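Local coordinates for protein 2-hydroxyhepta-2,4-diene-1,7-dioate isomerase (Corynebacterium glutamicum, PDB 4DBF) that probably acts as a metal-dependent lyase or isomerase of the fumarylacetoacetate hydrolase family, with oxaloacetate decarboxylase as its likely activity, at residues F23-I37 and R65-L79. Residues are numbered along the deposited sequence; the frame is centred on the assembly and turned at random. Where two conformers were deposited one is given.
With MG (magnesium ion), chain D.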
ATOM      1  N   PHE A  23      -5.242  14.471 -18.427  1.00 26.19           N
ATOM      2  CA  PHE A  23      -6.289  14.208 -17.474  1.00 25.08           C
ATOM      3  C   PHE A  23      -5.931  14.652 -16.082  1.00 24.89           C
ATOM      4  O   PHE A  23      -4.865  14.395 -15.605  1.00 22.28           O
ATOM      5  CB  PHE A  23      -6.567  12.739 -17.372  1.00 24.74           C
ATOM      6  CG  PHE A  23      -7.241  12.175 -18.549  1.00 29.53           C
ATOM      7  CD1 PHE A  23      -8.420  12.693 -18.977  1.00 30.45           C
ATOM      8  CD2 PHE A  23      -6.692  11.127 -19.221  1.00 32.79           C
ATOM      9  CE1 PHE A  23      -9.045  12.187 -20.066  1.00 35.18           C
ATOM     10  CE2 PHE A  23      -7.317  10.608 -20.306  1.00 34.76           C
ATOM     11  CZ  PHE A  23      -8.490  11.143 -20.735  1.00 35.85           C
ATOM     12  N   GLY A  24      -6.865  15.286 -15.437  1.00 23.28           N
ATOM     13  CA  GLY A  24      -6.692  15.678 -14.080  1.00 22.52           C
ATOM     14  C   GLY A  24      -7.883  15.361 -13.231  1.00 22.40           C
ATOM     15  O   GLY A  24      -8.841  14.827 -13.677  1.00 22.56           O
ATOM     16  N   ARG A  25      -7.758  15.717 -11.982  1.00 22.05           N
ATOM     17  CA  ARG A  25      -8.853  15.736 -11.067  1.00 22.48           C
ATOM     18  C   ARG A  25      -8.901  17.149 -10.513  1.00 21.87           C
ATOM     19  O   ARG A  25      -7.903  17.746 -10.231  1.00 22.05           O
ATOM     20  CB  ARG A  25      -8.629  14.773  -9.939  1.00 24.02           C
ATOM     21  CG  ARG A  25      -9.142  13.400 -10.140  1.00 27.88           C
ATOM     22  CD  ARG A  25      -8.754  12.496  -8.971  1.00 30.48           C
ATOM     23  NE  ARG A  25      -9.590  12.679  -7.830  1.00 35.52           N
ATOM     24  CZ  ARG A  25      -9.197  13.136  -6.646  1.00 32.18           C
ATOM     25  NH1 ARG A  25      -7.980  13.446  -6.396  1.00 30.35           N
ATOM     26  NH2 ARG A  25     -10.064  13.275  -5.693  1.00 30.70           N
ATOM     27  N   ILE A  26     -10.097  17.653 -10.369  1.00 19.69           N
ATOM     28  CA  ILE A  26     -10.285  18.986  -9.883  1.00 19.38           C
ATOM     29  C   ILE A  26     -11.351  19.095  -8.806  1.00 19.27           C
ATOM     30  O   ILE A  26     -12.256  18.354  -8.780  1.00 19.85           O
ATOM     31  CB  ILE A  26     -10.638  19.967 -11.018  1.00 21.16           C
ATOM     32  CG1 ILE A  26     -11.761  19.435 -11.893  1.00 21.35           C
ATOM     33  CG2 ILE A  26      -9.423  20.312 -11.838  1.00 20.68           C
ATOM     34  CD1 ILE A  26     -12.267  20.470 -12.866  1.00 25.08           C
ATOM     35  N   ALA A  27     -11.206  20.092  -7.970  1.00 19.81           N
ATOM     36  CA  ALA A  27     -12.239  20.539  -7.108  1.00 21.20           C
ATOM     37  C   ALA A  27     -12.844  21.785  -7.748  1.00 20.50           C
ATOM     38  O   ALA A  27     -12.146  22.636  -8.205  1.00 20.37           O
ATOM     39  CB  ALA A  27     -11.708  20.848  -5.745  1.00 21.18           C
ATOM     40  N   THR A  28     -14.154  21.832  -7.752  1.00 21.21           N
ATOM     41  CA  THR A  28     -14.901  22.941  -8.274  1.00 22.02           C
ATOM     42  C   THR A  28     -15.946  23.378  -7.256  1.00 23.50           C
ATOM     43  O   THR A  28     -16.182  22.694  -6.326  1.00 21.00           O
ATOM     44  CB  THR A  28     -15.620  22.546  -9.570  1.00 22.04           C
ATOM     45  OG1 THR A  28     -16.778  21.825  -9.248  1.00 21.42           O
ATOM     46  CG2 THR A  28     -14.723  21.697 -10.456  1.00 23.04           C
ATOM     47  N   PRO A  29     -16.598  24.494  -7.507  1.00 23.23           N
ATOM     48  CA  PRO A  29     -17.629  24.959  -6.606  1.00 23.85           C
ATOM     49  C   PRO A  29     -18.725  23.946  -6.485  1.00 25.35           C
ATOM     50  O   PRO A  29     -19.439  23.945  -5.547  1.00 26.72           O
ATOM     51  CB  PRO A  29     -18.123  26.225  -7.274  1.00 22.71           C
ATOM     52  CG  PRO A  29     -17.002  26.678  -8.059  1.00 24.33           C
ATOM     53  CD  PRO A  29     -16.411  25.426  -8.602  1.00 21.05           C
ATOM     54  N   ASP A  30     -18.813  23.050  -7.438  1.00 27.08           N
ATOM     55  CA  ASP A  30     -19.846  22.051  -7.426  1.00 28.43           C
ATOM     56  C   ASP A  30     -19.440  20.695  -6.874  1.00 29.70           C
ATOM     57  O   ASP A  30     -20.250  19.853  -6.787  1.00 30.07           O
ATOM     58  CB  ASP A  30     -20.470  21.882  -8.808  1.00 29.65           C
ATOM     59  CG  ASP A  30     -21.841  21.225  -8.757  1.00 35.83           C
ATOM     60  OD1 ASP A  30     -22.707  21.595  -7.954  1.00 36.13           O
ATOM     61  OD2 ASP A  30     -22.051  20.304  -9.516  1.00 38.25           O
ATOM     62  N   GLY A  31     -18.177  20.533  -6.511  1.00 29.02           N
ATOM     63  CA  GLY A  31     -17.626  19.280  -6.057  1.00 29.45           C
ATOM     64  C   GLY A  31     -16.402  18.876  -6.876  1.00 28.90           C
ATOM     65  O   GLY A  31     -15.833  19.684  -7.520  1.00 29.44           O
ATOM     66  N   MET A  32     -16.058  17.611  -6.852  1.00 28.77           N
ATOM     67  CA  MET A  32     -14.893  17.083  -7.545  1.00 28.69           C
ATOM     68  C   MET A  32     -15.239  16.254  -8.727  1.00 26.35           C
ATOM     69  O   MET A  32     -16.182  15.557  -8.716  1.00 25.80           O
ATOM     70  CB  MET A  32     -14.135  16.160  -6.631  1.00 28.77           C
ATOM     71  CG  MET A  32     -13.445  16.811  -5.496  1.00 36.24           C
ATOM     72  SD  MET A  32     -12.689  15.585  -4.431  1.00 44.08           S
ATOM     73  CE  MET A  32     -11.795  16.708  -3.427  1.00 46.13           C
ATOM     74  N   CYS A  33     -14.368  16.269  -9.700  1.00 25.67           N
ATOM     75  CA  CYS A  33     -14.523  15.433 -10.846  1.00 26.00           C
ATOM     76  C   CYS A  33     -13.199  15.176 -11.537  1.00 25.70           C
ATOM     77  O   CYS A  33     -12.239  15.810 -11.257  1.00 23.03           O
ATOM     78  CB  CYS A  33     -15.500  16.055 -11.843  1.00 25.93           C
ATOM     79  SG  CYS A  33     -14.978  17.633 -12.480  1.00 28.54           S
ATOM     80  N   PHE A  34     -13.208  14.195 -12.409  1.00 24.99           N
ATOM     81  CA  PHE A  34     -12.215  14.015 -13.435  1.00 27.03           C
ATOM     82  C   PHE A  34     -12.461  14.974 -14.587  1.00 26.60           C
ATOM     83  O   PHE A  34     -13.562  15.328 -14.878  1.00 26.19           O
ATOM     84  CB  PHE A  34     -12.198  12.585 -13.944  1.00 25.96           C
ATOM     85  CG  PHE A  34     -11.544  11.632 -13.007  1.00 29.33           C
ATOM     86  CD1 PHE A  34     -10.189  11.595 -12.902  1.00 29.10           C
ATOM     87  CD2 PHE A  34     -12.292  10.808 -12.207  1.00 29.14           C
ATOM     88  CE1 PHE A  34      -9.587  10.727 -12.039  1.00 34.16           C
ATOM     89  CE2 PHE A  34     -11.693   9.937 -11.340  1.00 34.81           C
ATOM     90  CZ  PHE A  34     -10.340   9.898 -11.263  1.00 34.39           C
ATOM     91  N   CYS A  35     -11.391  15.377 -15.223  1.00 26.62           N
ATOM     92  CA  CYS A  35     -11.444  16.297 -16.307  1.00 27.10           C
ATOM     93  C   CYS A  35     -10.285  16.161 -17.276  1.00 27.34           C
ATOM     94  O   CYS A  35      -9.285  15.568 -17.012  1.00 25.95           O
ATOM     95  CB  CYS A  35     -11.422  17.692 -15.783  1.00 26.58           C
ATOM     96  SG  CYS A  35      -9.842  18.162 -15.098  1.00 28.67           S
ATOM     97  N   SER A  36     -10.464  16.786 -18.401  1.00 26.70           N
ATOM     98  CA  SER A  36      -9.456  16.852 -19.384  1.00 27.94           C
ATOM     99  C   SER A  36      -9.000  18.272 -19.353  1.00 28.26           C
ATOM    100  O   SER A  36      -9.789  19.139 -19.152  1.00 30.07           O
ATOM    101  CB  SER A  36     -10.085  16.496 -20.713  1.00 30.30           C
ATOM    102  OG  SER A  36      -9.340  16.966 -21.761  1.00 35.96           O
ATOM    103  N   ILE A  37      -7.721  18.497 -19.545  1.00 27.12           N
ATOM    104  CA  ILE A  37      -7.132  19.801 -19.471  1.00 27.67           C
ATOM    105  C   ILE A  37      -6.712  20.202 -20.868  1.00 30.06           C
ATOM    106  O   ILE A  37      -5.927  19.545 -21.458  1.00 28.79           O
ATOM    107  CB  ILE A  37      -5.887  19.792 -18.603  1.00 28.62           C
ATOM    108  CG1 ILE A  37      -6.201  19.203 -17.242  1.00 28.04           C
ATOM    109  CG2 ILE A  37      -5.300  21.172 -18.499  1.00 27.08           C
ATOM    110  CD1 ILE A  37      -6.933  20.127 -16.375  1.00 33.57           C
ATOM    111  N   ARG A  65     -19.862  20.327 -19.015  1.00 30.52           N
ATOM    112  CA  ARG A  65     -19.372  21.318 -18.074  1.00 29.67           C
ATOM    113  C   ARG A  65     -17.904  21.611 -18.253  1.00 29.05           C
ATOM    114  O   ARG A  65     -17.132  20.729 -18.450  1.00 27.79           O
ATOM    115  CB  ARG A  65     -19.604  20.893 -16.641  1.00 30.42           C
ATOM    116  CG  ARG A  65     -20.977  20.401 -16.323  1.00 34.39           C
ATOM    117  CD  ARG A  65     -21.268  20.549 -14.848  1.00 38.43           C
ATOM    118  NE  ARG A  65     -20.579  19.544 -14.085  1.00 40.03           N
ATOM    119  CZ  ARG A  65     -20.769  19.315 -12.805  1.00 41.05           C
ATOM    120  NH1 ARG A  65     -21.635  20.024 -12.137  1.00 40.91           N
ATOM    121  NH2 ARG A  65     -20.094  18.381 -12.214  1.00 39.44           N
ATOM    122  N   GLU A  66     -17.549  22.870 -18.154  1.00 28.21           N
ATOM    123  CA  GLU A  66     -16.170  23.288 -18.201  1.00 30.28           C
ATOM    124  C   GLU A  66     -15.901  24.528 -17.363  1.00 30.47           C
ATOM    125  O   GLU A  66     -16.793  25.234 -17.008  1.00 28.91           O
ATOM    126  CB  GLU A  66     -15.664  23.481 -19.619  1.00 31.01           C
ATOM    127  CG  GLU A  66     -16.471  24.427 -20.447  1.00 37.95           C
ATOM    128  CD  GLU A  66     -16.404  24.126 -21.924  1.00 45.36           C
ATOM    129  OE1 GLU A  66     -15.349  23.705 -22.392  1.00 48.72           O
ATOM    130  OE2 GLU A  66     -17.414  24.291 -22.601  1.00 45.76           O
ATOM    131  N   TRP A  67     -14.634  24.729 -17.049  1.00 28.01           N
ATOM    132  CA  TRP A  67     -14.182  25.861 -16.299  1.00 28.41           C
ATOM    133  C   TRP A  67     -12.868  26.289 -16.819  1.00 28.27           C
ATOM    134  O   TRP A  67     -12.077  25.455 -17.184  1.00 29.40           O
ATOM    135  CB  TRP A  67     -13.974  25.502 -14.822  1.00 25.73           C
ATOM    136  CG  TRP A  67     -15.142  24.890 -14.113  1.00 24.93           C
ATOM    137  CD1 TRP A  67     -16.038  25.510 -13.286  1.00 22.53           C
ATOM    138  CD2 TRP A  67     -15.567  23.527 -14.151  1.00 22.20           C
ATOM    139  NE1 TRP A  67     -16.950  24.650 -12.825  1.00 22.96           N
ATOM    140  CE2 TRP A  67     -16.731  23.444 -13.316  1.00 25.59           C
ATOM    141  CE3 TRP A  67     -15.116  22.406 -14.765  1.00 23.41           C
ATOM    142  CZ2 TRP A  67     -17.380  22.273 -13.110  1.00 27.94           C
ATOM    143  CZ3 TRP A  67     -15.780  21.237 -14.556  1.00 24.81           C
ATOM    144  CH2 TRP A  67     -16.891  21.169 -13.762  1.00 25.34           C
ATOM    145  N   PRO A  68     -12.595  27.584 -16.833  1.00 29.10           N
ATOM    146  CA  PRO A  68     -11.228  28.056 -16.951  1.00 29.27           C
ATOM    147  C   PRO A  68     -10.424  27.449 -15.816  1.00 29.33           C
ATOM    148  O   PRO A  68     -10.915  27.381 -14.732  1.00 28.72           O
ATOM    149  CB  PRO A  68     -11.356  29.550 -16.746  1.00 29.99           C
ATOM    150  CG  PRO A  68     -12.759  29.856 -16.963  1.00 30.65           C
ATOM    151  CD  PRO A  68     -13.497  28.683 -16.501  1.00 28.50           C
ATOM    152  N   LEU A  69      -9.221  27.007 -16.090  1.00 29.26           N
ATOM    153  CA  LEU A  69      -8.426  26.304 -15.109  1.00 30.72           C
ATOM    154  C   LEU A  69      -8.171  27.123 -13.860  1.00 31.35           C
ATOM    155  O   LEU A  69      -8.150  26.592 -12.788  1.00 29.87           O
ATOM    156  CB  LEU A  69      -7.119  25.821 -15.694  1.00 30.51           C
ATOM    157  CG  LEU A  69      -6.337  24.841 -14.835  1.00 32.38           C
ATOM    158  CD1 LEU A  69      -7.208  23.753 -14.274  1.00 29.66           C
ATOM    159  CD2 LEU A  69      -5.184  24.247 -15.577  1.00 30.28           C
ATOM    160  N   LYS A  70      -7.995  28.423 -14.051  1.00 32.39           N
ATOM    161  CA  LYS A  70      -7.841  29.385 -12.989  1.00 34.41           C
ATOM    162  C   LYS A  70      -8.993  29.451 -11.992  1.00 33.38           C
ATOM    163  O   LYS A  70      -8.793  29.875 -10.908  1.00 34.28           O
ATOM    164  CB  LYS A  70      -7.528  30.781 -13.558  1.00 35.74           C
ATOM    165  CG  LYS A  70      -8.732  31.534 -14.066  1.00 40.28           C
ATOM    166  CD  LYS A  70      -8.485  33.019 -14.216  1.00 45.07           C
ATOM    167  CE  LYS A  70      -9.405  33.611 -15.256  1.00 49.41           C
ATOM    168  NZ  LYS A  70     -10.852  33.518 -14.925  1.00 50.29           N
ATOM    169  N   ASP A  71     -10.179  29.010 -12.367  1.00 32.37           N
ATOM    170  CA  ASP A  71     -11.348  29.042 -11.491  1.00 31.61           C
ATOM    171  C   ASP A  71     -11.612  27.737 -10.723  1.00 30.37           C
ATOM    172  O   ASP A  71     -12.582  27.618 -10.032  1.00 29.29           O
ATOM    173  CB  ASP A  71     -12.626  29.338 -12.267  1.00 32.52           C
ATOM    174  CG  ASP A  71     -12.605  30.651 -13.036  1.00 36.32           C
ATOM    175  OD1 ASP A  71     -11.717  31.449 -12.927  1.00 36.34           O
ATOM    176  OD2 ASP A  71     -13.541  30.852 -13.790  1.00 41.19           O
ATOM    177  N   VAL A  72     -10.777  26.742 -10.911  1.00 27.61           N
ATOM    178  CA  VAL A  72     -10.884  25.512 -10.165  1.00 25.75           C
ATOM    179  C   VAL A  72      -9.523  25.175  -9.565  1.00 25.10           C
ATOM    180  O   VAL A  72      -8.612  25.912  -9.731  1.00 23.94           O
ATOM    181  CB  VAL A  72     -11.363  24.376 -11.029  1.00 26.94           C
ATOM    182  CG1 VAL A  72     -12.753  24.639 -11.543  1.00 27.88           C
ATOM    183  CG2 VAL A  72     -10.392  24.125 -12.138  1.00 26.28           C
ATOM    184  N   ARG A  73      -9.413  24.046  -8.878  1.00 24.10           N
ATOM    185  CA  ARG A  73      -8.247  23.672  -8.185  0.50 23.92           C
ATOM    186  C   ARG A  73      -7.701  22.299  -8.513  1.00 22.83           C
ATOM    187  O   ARG A  73      -8.480  21.426  -8.325  1.00 24.07           O
ATOM    188  CB  ARG A  73      -8.530  23.671  -6.721  0.50 23.92           C
ATOM    189  CG  ARG A  73      -7.816  24.694  -5.934  0.50 28.14           C
ATOM    190  CD  ARG A  73      -8.050  24.487  -4.440  0.50 31.30           C
ATOM    191  NE  ARG A  73      -9.184  25.266  -3.962  0.50 30.59           N
ATOM    192  CZ  ARG A  73      -9.266  26.579  -4.007  0.50 35.54           C
ATOM    193  NH1 ARG A  73      -8.299  27.306  -4.518  0.50 37.33           N
ATOM    194  NH2 ARG A  73     -10.328  27.174  -3.534  0.50 36.27           N
ATOM    195  N   LEU A  74      -6.542  22.094  -9.086  1.00 21.82           N
ATOM    196  CA  LEU A  74      -6.040  20.788  -9.380  1.00 20.37           C
ATOM    197  C   LEU A  74      -5.852  19.968  -8.123  1.00 20.05           C
ATOM    198  O   LEU A  74      -5.400  20.450  -7.161  1.00 19.21           O
ATOM    199  CB  LEU A  74      -4.715  20.920 -10.079  1.00 21.66           C
ATOM    200  CG  LEU A  74      -4.828  21.399 -11.503  1.00 22.21           C
ATOM    201  CD1 LEU A  74      -3.489  21.763 -12.043  1.00 22.27           C
ATOM    202  CD2 LEU A  74      -5.477  20.356 -12.365  1.00 19.61           C
ATOM    203  N   LEU A  75      -6.231  18.725  -8.186  1.00 18.41           N
ATOM    204  CA  LEU A  75      -5.998  17.755  -7.132  1.00 20.93           C
ATOM    205  C   LEU A  75      -5.015  16.703  -7.638  1.00 19.77           C
ATOM    206  O   LEU A  75      -4.701  16.696  -8.752  1.00 21.07           O
ATOM    207  CB  LEU A  75      -7.291  17.071  -6.723  1.00 17.94           C
ATOM    208  CG  LEU A  75      -8.498  17.921  -6.358  1.00 21.81           C
ATOM    209  CD1 LEU A  75      -9.716  17.082  -6.105  1.00 20.88           C
ATOM    210  CD2 LEU A  75      -8.220  18.794  -5.176  1.00 21.73           C
ATOM    211  N   ALA A  76      -4.562  15.816  -6.789  1.00 20.87           N
ATOM    212  CA  ALA A  76      -3.805  14.673  -7.250  1.00 20.56           C
ATOM    213  C   ALA A  76      -4.639  14.028  -8.331  1.00 21.03           C
ATOM    214  O   ALA A  76      -5.753  13.803  -8.133  1.00 22.23           O
ATOM    215  CB  ALA A  76      -3.562  13.706  -6.122  1.00 18.90           C
ATOM    216  N   PRO A  77      -4.060  13.751  -9.478  1.00 21.04           N
ATOM    217  CA  PRO A  77      -4.824  13.259 -10.605  1.00 22.36           C
ATOM    218  C   PRO A  77      -5.382  11.856 -10.477  1.00 23.25           C
ATOM    219  O   PRO A  77      -6.174  11.502 -11.247  1.00 23.15           O
ATOM    220  CB  PRO A  77      -3.857  13.380 -11.773  1.00 22.88           C
ATOM    221  CG  PRO A  77      -2.540  13.371 -11.187  1.00 21.76           C
ATOM    222  CD  PRO A  77      -2.681  14.039  -9.863  1.00 22.47           C
ATOM    223  N   MET A  78      -4.967  11.096  -9.497  1.00 22.34           N
ATOM    224  CA  MET A  78      -5.527   9.789  -9.196  1.00 26.13           C
ATOM    225  C   MET A  78      -5.595   9.550  -7.688  1.00 26.39           C
ATOM    226  O   MET A  78      -4.877  10.131  -6.940  1.00 25.83           O
ATOM    227  CB  MET A  78      -4.656   8.648  -9.698  1.00 27.57           C
ATOM    228  CG  MET A  78      -4.722   8.344 -11.161  1.00 31.65           C
ATOM    229  SD  MET A  78      -6.279   7.777 -11.811  1.00 38.57           S
ATOM    230  CE  MET A  78      -6.128   8.453 -13.435  1.00 29.66           C
ATOM    231  N   LEU A  79      -6.415   8.600  -7.324  1.00 26.38           N
ATOM    232  CA  LEU A  79      -6.431   8.070  -5.993  1.00 28.97           C
ATOM    233  C   LEU A  79      -5.979   6.633  -6.112  1.00 26.16           C
ATOM    234  O   LEU A  79      -6.743   5.748  -6.201  1.00 26.18           O
ATOM    235  CB  LEU A  79      -7.811   8.161  -5.414  1.00 29.79           C
ATOM    236  CG  LEU A  79      -8.348   9.555  -5.230  1.00 31.95           C
ATOM    237  CD1 LEU A  79      -9.698   9.474  -4.560  1.00 37.28           C
ATOM    238  CD2 LEU A  79      -7.414  10.428  -4.449  1.00 30.37           C
TER
HETATM  239 MG    MG D 402     -24.227  20.854  -7.036  1.00 35.66          MG
HETATM  240  O   HOH W   1      -4.983  16.762 -11.378  1.00 19.50           O
HETATM  241  O   HOH W   2     -22.855  19.620  -6.105  1.00 34.27           O
HETATM  242  O   HOH W   3     -24.683  19.368  -8.316  1.00 40.69           O
HETATM  243  O   HOH W   4     -25.877  20.026  -5.764  1.00 34.18           O
HETATM  244  O   HOH W   5     -25.648  22.419  -7.785  1.00 35.82           O
HETATM  245  O   HOH W   6     -23.895  22.439  -5.386  1.00 29.55           O
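Trp67 and Val72 close over Ile26 and Thr28 to make the apolar centre of this contact. Thr28 CG2 sits over one face of the indole, 3.9 Å from the centroid of its six-membered ring, a CH-pi contact; Val72 CG1 lies over the same face, at the five-membered ring, 3.7 Å from Thr28 CG2. Ile26, with CG1 between backbone N and carbonyl carbon (chi1 49°), sends CD1 to Trp67 CE3 and CG2 to Val72 CG2 and Leu74 CD2. On the other face of the sheet, Leu75 CD1 is pressed tightly against Met32 CE (3.4 Å).

Antiparallel pairing joins the backbones: Ala27 and Arg73 exchange two hydrogen bonds, with Ala27 N to Arg73 O at 3.1 Å. Farther along, the bend of Arg25 at chi3 (79°) brings NH1 to Ala76 O (2.8 Å), nearly in the guanidinium plane; Leu75 CD1 and Leu79 CD2 sandwich the group, offset toward its rim, limiting its rotation.

At the solvent edge, in the type I turn from Thr28 to Gly31, Asp30 OD1 binds a magnesium ion (1.9 Å) with five water ligands, distinct from the Glu136, Glu138 and Asp167 site. One of these waters donates to Asp30 OD2, another to Asp30 O. Arg65 NH1 donates to OD2 (2.7 Å) in a salt bridge, from the anti side but well out of the carboxylate plane, its guanidinium almost perpendicular to the carboxylate. Arg65 NE pairs with Glu51.

In this N-terminal Rv2993c-like region, hairpin 22-28/31-38 lies between strands 73-75 and 48-52, the latter pairing with 65-68; 22-28 also pairs antiparallel with 190-197, against which Leu74 and Pro77 pack.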